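Local coordinates for protein ORF10 (Moritella marina, PDB 6RIW) that probably catalyses carbon-carbon bond formation during polyunsaturated fatty acid synthesis, through the ketosynthase-chain length factor didomain of a longer multidomain synthase, at residues C32-P45 with D56-D68. Residues are numbered along the deposited sequence; the frame is centred on the assembly and turned at random.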
ATOM      1  N   CYS A  32      -0.662  -3.227  27.155  1.00 24.84           N
ATOM      2  CA  CYS A  32      -0.964  -4.339  26.258  1.00 24.80           C
ATOM      3  C   CYS A  32       0.220  -4.763  25.391  1.00 27.81           C
ATOM      4  O   CYS A  32       0.042  -5.585  24.479  1.00 23.20           O
ATOM      5  CB  CYS A  32      -2.152  -3.971  25.366  1.00 24.86           C
ATOM      6  SG  CYS A  32      -3.628  -3.445  26.319  1.00 33.28           S
ATOM      7  N   ARG A  33       1.414  -4.225  25.643  1.00 24.83           N
ATOM      8  CA  ARG A  33       2.608  -4.591  24.895  1.00 19.92           C
ATOM      9  C   ARG A  33       3.198  -5.886  25.456  1.00 27.11           C
ATOM     10  O   ARG A  33       2.975  -6.235  26.617  1.00 24.87           O
ATOM     11  CB  ARG A  33       3.628  -3.444  24.945  1.00 21.83           C
ATOM     12  CG  ARG A  33       3.016  -2.079  24.534  1.00 24.89           C
ATOM     13  CD  ARG A  33       3.858  -0.887  24.976  1.00 26.14           C
ATOM     14  NE  ARG A  33       4.076  -0.909  26.425  1.00 29.00           N
ATOM     15  CZ  ARG A  33       5.126  -0.360  27.031  1.00 29.24           C
ATOM     16  NH1 ARG A  33       6.064   0.266  26.327  1.00 25.57           N
ATOM     17  NH2 ARG A  33       5.245  -0.450  28.349  1.00 31.02           N
ATOM     18  N   SER A  34       3.940  -6.613  24.615  1.00 23.69           N
ATOM     19  CA  SER A  34       4.465  -7.920  25.003  1.00 26.22           C
ATOM     20  C   SER A  34       5.664  -8.268  24.126  1.00 25.35           C
ATOM     21  O   SER A  34       6.003  -7.551  23.184  1.00 26.68           O
ATOM     22  CB  SER A  34       3.391  -9.011  24.908  1.00 27.47           C
ATOM     23  OG  SER A  34       2.965  -9.197  23.565  1.00 27.76           O
ATOM     24  N   LYS A  35       6.311  -9.386  24.445  1.00 22.16           N
ATOM     25  CA  LYS A  35       7.443  -9.856  23.661  1.00 26.21           C
ATOM     26  C   LYS A  35       6.971 -10.760  22.532  1.00 24.71           C
ATOM     27  O   LYS A  35       6.114 -11.629  22.727  1.00 21.49           O
ATOM     28  CB  LYS A  35       8.442 -10.606  24.545  1.00 29.50           C
ATOM     29  CG  LYS A  35       9.078  -9.719  25.609  1.00 33.21           C
ATOM     30  CD  LYS A  35       9.902 -10.535  26.586  1.00 36.48           C
ATOM     31  CE  LYS A  35      11.227  -9.858  26.893  1.00 42.36           C
ATOM     32  NZ  LYS A  35      12.162 -10.815  27.560  1.00 45.78           N
ATOM     33  N   ALA A  36       7.541 -10.552  21.346  1.00 24.79           N
ATOM     34  CA  ALA A  36       7.215 -11.408  20.216  1.00 23.51           C
ATOM     35  C   ALA A  36       7.742 -12.816  20.453  1.00 24.47           C
ATOM     36  O   ALA A  36       8.800 -13.009  21.059  1.00 24.02           O
ATOM     37  CB  ALA A  36       7.809 -10.840  18.923  1.00 23.58           C
ATOM     38  N   THR A  37       6.996 -13.802  19.955  1.00 21.37           N
ATOM     39  CA  THR A  37       7.379 -15.209  19.998  1.00 23.40           C
ATOM     40  C   THR A  37       7.443 -15.778  18.577  1.00 24.74           C
ATOM     41  O   THR A  37       7.251 -15.066  17.580  1.00 20.21           O
ATOM     42  CB  THR A  37       6.392 -16.013  20.849  1.00 23.74           C
ATOM     43  OG1 THR A  37       5.160 -16.144  20.133  1.00 22.97           O
ATOM     44  CG2 THR A  37       6.136 -15.317  22.177  1.00 23.94           C
ATOM     45  N   ALA A  38       7.690 -17.092  18.483  1.00 22.21           N
ATOM     46  CA  ALA A  38       7.685 -17.738  17.170  1.00 20.83           C
ATOM     47  C   ALA A  38       6.319 -17.669  16.494  1.00 25.09           C
ATOM     48  O   ALA A  38       6.231 -17.849  15.269  1.00 22.58           O
ATOM     49  CB  ALA A  38       8.124 -19.203  17.296  1.00 23.53           C
ATOM     50  N   VAL A  39       5.253 -17.428  17.264  1.00 19.51           N
ATOM     51  CA  VAL A  39       3.945 -17.183  16.659  1.00 22.56           C
ATOM     52  C   VAL A  39       4.011 -15.980  15.725  1.00 23.40           C
ATOM     53  O   VAL A  39       3.380 -15.962  14.657  1.00 23.14           O
ATOM     54  CB  VAL A  39       2.866 -16.991  17.740  1.00 23.35           C
ATOM     55  CG1 VAL A  39       1.541 -16.627  17.082  1.00 25.08           C
ATOM     56  CG2 VAL A  39       2.703 -18.265  18.544  1.00 28.79           C
ATOM     57  N   GLN A  40       4.784 -14.965  16.107  1.00 19.83           N
ATOM     58  CA  GLN A  40       4.948 -13.785  15.270  1.00 20.13           C
ATOM     59  C   GLN A  40       6.019 -13.995  14.209  1.00 20.22           C
ATOM     60  O   GLN A  40       5.830 -13.602  13.055  1.00 19.20           O
ATOM     61  CB  GLN A  40       5.302 -12.570  16.133  1.00 19.95           C
ATOM     62  CG  GLN A  40       4.103 -11.934  16.821  1.00 20.88           C
ATOM     63  CD  GLN A  40       3.667 -12.737  18.038  1.00 24.66           C
ATOM     64  OE1 GLN A  40       4.507 -13.177  18.836  1.00 24.81           O
ATOM     65  NE2 GLN A  40       2.364 -12.952  18.173  1.00 20.14           N
ATOM     66  N   MET A  41       7.145 -14.606  14.575  1.00 20.06           N
ATOM     67  CA  MET A  41       8.317 -14.591  13.705  1.00 17.95           C
ATOM     68  C   MET A  41       8.464 -15.828  12.833  1.00 18.32           C
ATOM     69  O   MET A  41       9.257 -15.784  11.884  1.00 20.10           O
ATOM     70  CB  MET A  41       9.601 -14.429  14.534  1.00 20.19           C
ATOM     71  CG  MET A  41       9.627 -13.182  15.424  1.00 23.03           C
ATOM     72  SD  MET A  41       9.671 -11.670  14.417  1.00 25.41           S
ATOM     73  CE  MET A  41       9.563 -10.391  15.706  1.00 19.28           C
ATOM     74  N   GLY A  42       7.742 -16.921  13.120  1.00 19.47           N
ATOM     75  CA  GLY A  42       7.896 -18.176  12.390  1.00 20.42           C
ATOM     76  C   GLY A  42       9.225 -18.861  12.631  1.00 20.43           C
ATOM     77  O   GLY A  42       9.548 -19.853  11.950  1.00 19.40           O
ATOM     78  N   VAL A  43      10.014 -18.323  13.556  1.00 19.71           N
ATOM     79  CA  VAL A  43      11.323 -18.831  13.964  1.00 21.22           C
ATOM     80  C   VAL A  43      11.478 -18.490  15.442  1.00 22.91           C
ATOM     81  O   VAL A  43      10.730 -17.678  15.989  1.00 22.19           O
ATOM     82  CB  VAL A  43      12.485 -18.186  13.175  1.00 19.02           C
ATOM     83  CG1 VAL A  43      12.451 -18.569  11.691  1.00 23.76           C
ATOM     84  CG2 VAL A  43      12.418 -16.673  13.353  1.00 22.38           C
ATOM     85  N   ASP A  44      12.469 -19.090  16.091  1.00 22.45           N
ATOM     86  CA  ASP A  44      12.821 -18.718  17.464  1.00 23.09           C
ATOM     87  C   ASP A  44      13.391 -17.306  17.471  1.00 23.50           C
ATOM     88  O   ASP A  44      14.465 -17.090  16.890  1.00 22.57           O
ATOM     89  CB  ASP A  44      13.827 -19.738  18.019  1.00 23.29           C
ATOM     90  CG  ASP A  44      14.393 -19.360  19.401  1.00 26.72           C
ATOM     91  OD1 ASP A  44      13.974 -18.351  20.006  1.00 25.09           O
ATOM     92  OD2 ASP A  44      15.273 -20.115  19.889  1.00 32.81           O
ATOM     93  N   PRO A  45      12.722 -16.322  18.092  1.00 24.20           N
ATOM     94  CA  PRO A  45      13.217 -14.933  18.014  1.00 25.66           C
ATOM     95  C   PRO A  45      14.606 -14.741  18.606  1.00 25.70           C
ATOM     96  O   PRO A  45      15.355 -13.872  18.141  1.00 23.15           O
ATOM     97  CB  PRO A  45      12.158 -14.139  18.800  1.00 25.04           C
ATOM     98  CG  PRO A  45      10.921 -15.001  18.731  1.00 23.52           C
ATOM     99  CD  PRO A  45      11.422 -16.408  18.785  1.00 23.35           C
ATOM    100  N   ASP A  56      21.608  -8.428  10.170  1.00 26.26           N
ATOM    101  CA  ASP A  56      20.582  -9.477  10.107  1.00 23.50           C
ATOM    102  C   ASP A  56      20.050  -9.837  11.494  1.00 22.93           C
ATOM    103  O   ASP A  56      19.609 -10.966  11.718  1.00 21.68           O
ATOM    104  CB  ASP A  56      21.077 -10.742   9.392  1.00 22.46           C
ATOM    105  CG  ASP A  56      21.650 -10.464   7.988  1.00 26.69           C
ATOM    106  OD1 ASP A  56      21.105  -9.630   7.236  1.00 23.07           O
ATOM    107  OD2 ASP A  56      22.663 -11.094   7.637  1.00 27.02           O
ATOM    108  N   LYS A  57      20.052  -8.869  12.421  1.00 22.10           N
ATOM    109  CA  LYS A  57      19.550  -9.063  13.778  1.00 21.61           C
ATOM    110  C   LYS A  57      18.644  -7.899  14.166  1.00 22.32           C
ATOM    111  O   LYS A  57      18.844  -6.766  13.719  1.00 24.36           O
ATOM    112  CB  LYS A  57      20.704  -9.154  14.802  1.00 22.31           C
ATOM    113  CG  LYS A  57      21.740 -10.195  14.498  1.00 22.73           C
ATOM    114  CD  LYS A  57      21.224 -11.580  14.833  1.00 24.39           C
ATOM    115  CE  LYS A  57      22.353 -12.596  14.732  1.00 25.77           C
ATOM    116  NZ  LYS A  57      21.848 -13.989  14.732  1.00 34.58           N
ATOM    117  N   PHE A  58      17.640  -8.168  14.994  1.00 21.35           N
ATOM    118  CA  PHE A  58      16.949  -7.065  15.646  1.00 21.83           C
ATOM    119  C   PHE A  58      17.384  -6.988  17.107  1.00 23.08           C
ATOM    120  O   PHE A  58      17.892  -7.957  17.665  1.00 23.94           O
ATOM    121  CB  PHE A  58      15.411  -7.152  15.522  1.00 24.81           C
ATOM    122  CG  PHE A  58      14.833  -8.540  15.559  1.00 22.68           C
ATOM    123  CD1 PHE A  58      14.953  -9.329  16.682  1.00 24.35           C
ATOM    124  CD2 PHE A  58      14.093  -9.012  14.491  1.00 22.03           C
ATOM    125  CE1 PHE A  58      14.376 -10.593  16.724  1.00 22.63           C
ATOM    126  CE2 PHE A  58      13.504 -10.268  14.518  1.00 24.60           C
ATOM    127  CZ  PHE A  58      13.648 -11.066  15.641  1.00 24.69           C
ATOM    128  N   TYR A  59      17.277  -5.801  17.706  1.00 23.00           N
ATOM    129  CA  TYR A  59      17.731  -5.637  19.085  1.00 23.55           C
ATOM    130  C   TYR A  59      16.581  -5.367  20.039  1.00 25.01           C
ATOM    131  O   TYR A  59      16.816  -4.998  21.191  1.00 26.16           O
ATOM    132  CB  TYR A  59      18.797  -4.533  19.193  1.00 24.37           C
ATOM    133  CG  TYR A  59      18.344  -3.106  18.904  1.00 23.60           C
ATOM    134  CD1 TYR A  59      17.980  -2.248  19.932  1.00 23.07           C
ATOM    135  CD2 TYR A  59      18.345  -2.611  17.608  1.00 21.57           C
ATOM    136  CE1 TYR A  59      17.599  -0.942  19.673  1.00 21.30           C
ATOM    137  CE2 TYR A  59      17.975  -1.312  17.334  1.00 24.05           C
ATOM    138  CZ  TYR A  59      17.592  -0.481  18.366  1.00 24.11           C
ATOM    139  OH  TYR A  59      17.220   0.811  18.077  1.00 20.97           O
ATOM    140  N   CYS A  60      15.342  -5.564  19.591  1.00 23.40           N
ATOM    141  CA  CYS A  60      14.171  -5.413  20.444  1.00 25.59           C
ATOM    142  C   CYS A  60      13.091  -6.362  19.937  1.00 28.68           C
ATOM    143  O   CYS A  60      12.877  -6.451  18.723  1.00 28.06           O
ATOM    144  CB  CYS A  60      13.684  -3.957  20.429  1.00 25.21           C
ATOM    145  SG  CYS A  60      12.154  -3.621  21.366  1.00 30.55           S
ATOM    146  N   VAL A  61      12.439  -7.088  20.851  1.00 23.88           N
ATOM    147  CA  VAL A  61      11.326  -7.968  20.483  1.00 26.92           C
ATOM    148  C   VAL A  61      10.000  -7.505  21.070  1.00 27.15           C
ATOM    149  O   VAL A  61       8.972  -8.166  20.847  1.00 25.94           O
ATOM    150  CB  VAL A  61      11.600  -9.437  20.869  1.00 26.88           C
ATOM    151  CG1 VAL A  61      12.787  -9.988  20.090  1.00 30.62           C
ATOM    152  CG2 VAL A  61      11.817  -9.571  22.365  1.00 29.79           C
ATOM    153  N   HIS A  62       9.979  -6.377  21.780  1.00 22.57           N
ATOM    154  CA  HIS A  62       8.750  -5.856  22.359  1.00 23.43           C
ATOM    155  C   HIS A  62       7.875  -5.214  21.283  1.00 24.12           C
ATOM    156  O   HIS A  62       8.374  -4.552  20.370  1.00 22.57           O
ATOM    157  CB  HIS A  62       9.068  -4.826  23.447  1.00 24.11           C
ATOM    158  CG  HIS A  62       9.524  -5.438  24.735  1.00 29.36           C
ATOM    159  ND1 HIS A  62      10.852  -5.694  25.010  1.00 35.27           N
ATOM    160  CD2 HIS A  62       8.826  -5.869  25.812  1.00 31.63           C
ATOM    161  CE1 HIS A  62      10.952  -6.257  26.200  1.00 30.47           C
ATOM    162  NE2 HIS A  62       9.738  -6.373  26.708  1.00 35.33           N
ATOM    163  N   GLY A  63       6.568  -5.404  21.413  1.00 21.79           N
ATOM    164  CA  GLY A  63       5.620  -4.789  20.500  1.00 23.16           C
ATOM    165  C   GLY A  63       4.206  -4.989  20.997  1.00 20.75           C
ATOM    166  O   GLY A  63       3.972  -5.567  22.061  1.00 23.37           O
ATOM    167  N   GLY A  64       3.257  -4.488  20.211  1.00 21.05           N
ATOM    168  CA  GLY A  64       1.860  -4.730  20.488  1.00 19.97           C
ATOM    169  C   GLY A  64       1.353  -5.789  19.534  1.00 21.06           C
ATOM    170  O   GLY A  64       1.232  -5.518  18.341  1.00 21.38           O
ATOM    171  N   TYR A  65       1.088  -7.002  20.020  1.00 18.11           N
ATOM    172  CA  TYR A  65       0.722  -8.103  19.139  1.00 23.04           C
ATOM    173  C   TYR A  65      -0.697  -8.569  19.410  1.00 21.27           C
ATOM    174  O   TYR A  65      -1.258  -8.342  20.488  1.00 22.19           O
ATOM    175  CB  TYR A  65       1.692  -9.280  19.281  1.00 22.18           C
ATOM    176  CG  TYR A  65       3.091  -8.838  18.968  1.00 22.75           C
ATOM    177  CD1 TYR A  65       3.449  -8.494  17.670  1.00 20.04           C
ATOM    178  CD2 TYR A  65       4.044  -8.722  19.978  1.00 21.67           C
ATOM    179  CE1 TYR A  65       4.730  -8.065  17.384  1.00 23.60           C
ATOM    180  CE2 TYR A  65       5.325  -8.301  19.703  1.00 23.76           C
ATOM    181  CZ  TYR A  65       5.665  -7.972  18.405  1.00 26.80           C
ATOM    182  OH  TYR A  65       6.946  -7.538  18.131  1.00 31.98           O
ATOM    183  N   ILE A  66      -1.273  -9.198  18.388  1.00 18.26           N
ATOM    184  CA  ILE A  66      -2.604  -9.792  18.459  1.00 19.99           C
ATOM    185  C   ILE A  66      -2.400 -11.239  18.873  1.00 21.62           C
ATOM    186  O   ILE A  66      -1.887 -12.041  18.092  1.00 22.24           O
ATOM    187  CB  ILE A  66      -3.347  -9.715  17.117  1.00 20.76           C
ATOM    188  CG1 ILE A  66      -3.493  -8.267  16.643  1.00 17.32           C
ATOM    189  CG2 ILE A  66      -4.723 -10.402  17.211  1.00 19.09           C
ATOM    190  CD1 ILE A  66      -4.091  -7.336  17.717  1.00 18.68           C
ATOM    191  N   SER A  67      -2.802 -11.579  20.094  1.00 21.52           N
ATOM    192  CA  SER A  67      -2.624 -12.926  20.620  1.00 25.40           C
ATOM    193  C   SER A  67      -3.974 -13.619  20.739  1.00 26.25           C
ATOM    194  O   SER A  67      -4.973 -12.987  21.103  1.00 23.95           O
ATOM    195  CB  SER A  67      -1.942 -12.891  21.987  1.00 24.37           C
ATOM    196  OG  SER A  67      -0.667 -12.276  21.874  1.00 29.66           O
ATOM    197  N   ASP A  68      -3.997 -14.913  20.404  1.00 28.32           N
ATOM    198  CA  ASP A  68      -5.132 -15.791  20.711  1.00 30.94           C
ATOM    199  C   ASP A  68      -6.429 -15.318  20.056  1.00 32.58           C
ATOM    200  O   ASP A  68      -7.515 -15.412  20.636  1.00 34.23           O
ATOM    201  CB  ASP A  68      -5.299 -15.929  22.225  1.00 32.18           C
ATOM    202  CG  ASP A  68      -4.029 -16.436  22.895  1.00 38.14           C
ATOM    203  OD1 ASP A  68      -3.460 -17.439  22.397  1.00 40.08           O
ATOM    204  OD2 ASP A  68      -3.583 -15.824  23.890  1.00 39.06           O
TER
HETATM  205  O   HOH W   1       0.951  -7.583  22.844  1.00 23.96           O
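Ser34 and Gly63 face each other as an antiparallel hydrogen-bonded pair: Ser34 N donates to Gly63 O and Gly63 N returns a bond to Ser34 O, each 2.8 Å long. A third backbone bond, Ala36 N to Val61 O (2.8 Å), continues the ladder past the non-hydrogen-bonded pair Lys35 and His62. At the other end one water bridges the two segments, donating to Cys32 O, accepting from Tyr65 N and bonding Ser34 OG.

The two sheet faces are dressed differently. The side chains of Lys35 and His62 run side by side, and Lys35 CG sits over one imidazole face, toward its rim, 3.9 Å from the centroid, in a CH-pi contact. Ser34's face belongs to Tyr65: Ser34 OG lies in the ring plane at its edge, 3.8 Å from CD2, while Ala36 CB presses on Tyr65 CZ at 3.6 Å.

Gln40 reaches the phenol from the short helix 38-41. A bend at chi2 (78°) brings CG over the face of the Tyr65 ring, a CH-pi contact, and stacks the amide over the CB end, tilted 25° from the ring plane. Its OE1 takes a nearly straight bond from Thr37 N (2.8 Å), which helps hold the amide's rotation; Thr37 OG1 accepts from Val39 N, completing a capping box. Farther along, Met41 SD meets Phe58 obliquely, a Met-aromatic contact.

The short ladder places strand 34-35 beside strand 62-64, which pairs in parallel with strand 259-270 within the thiolase-like ketosynthase fold.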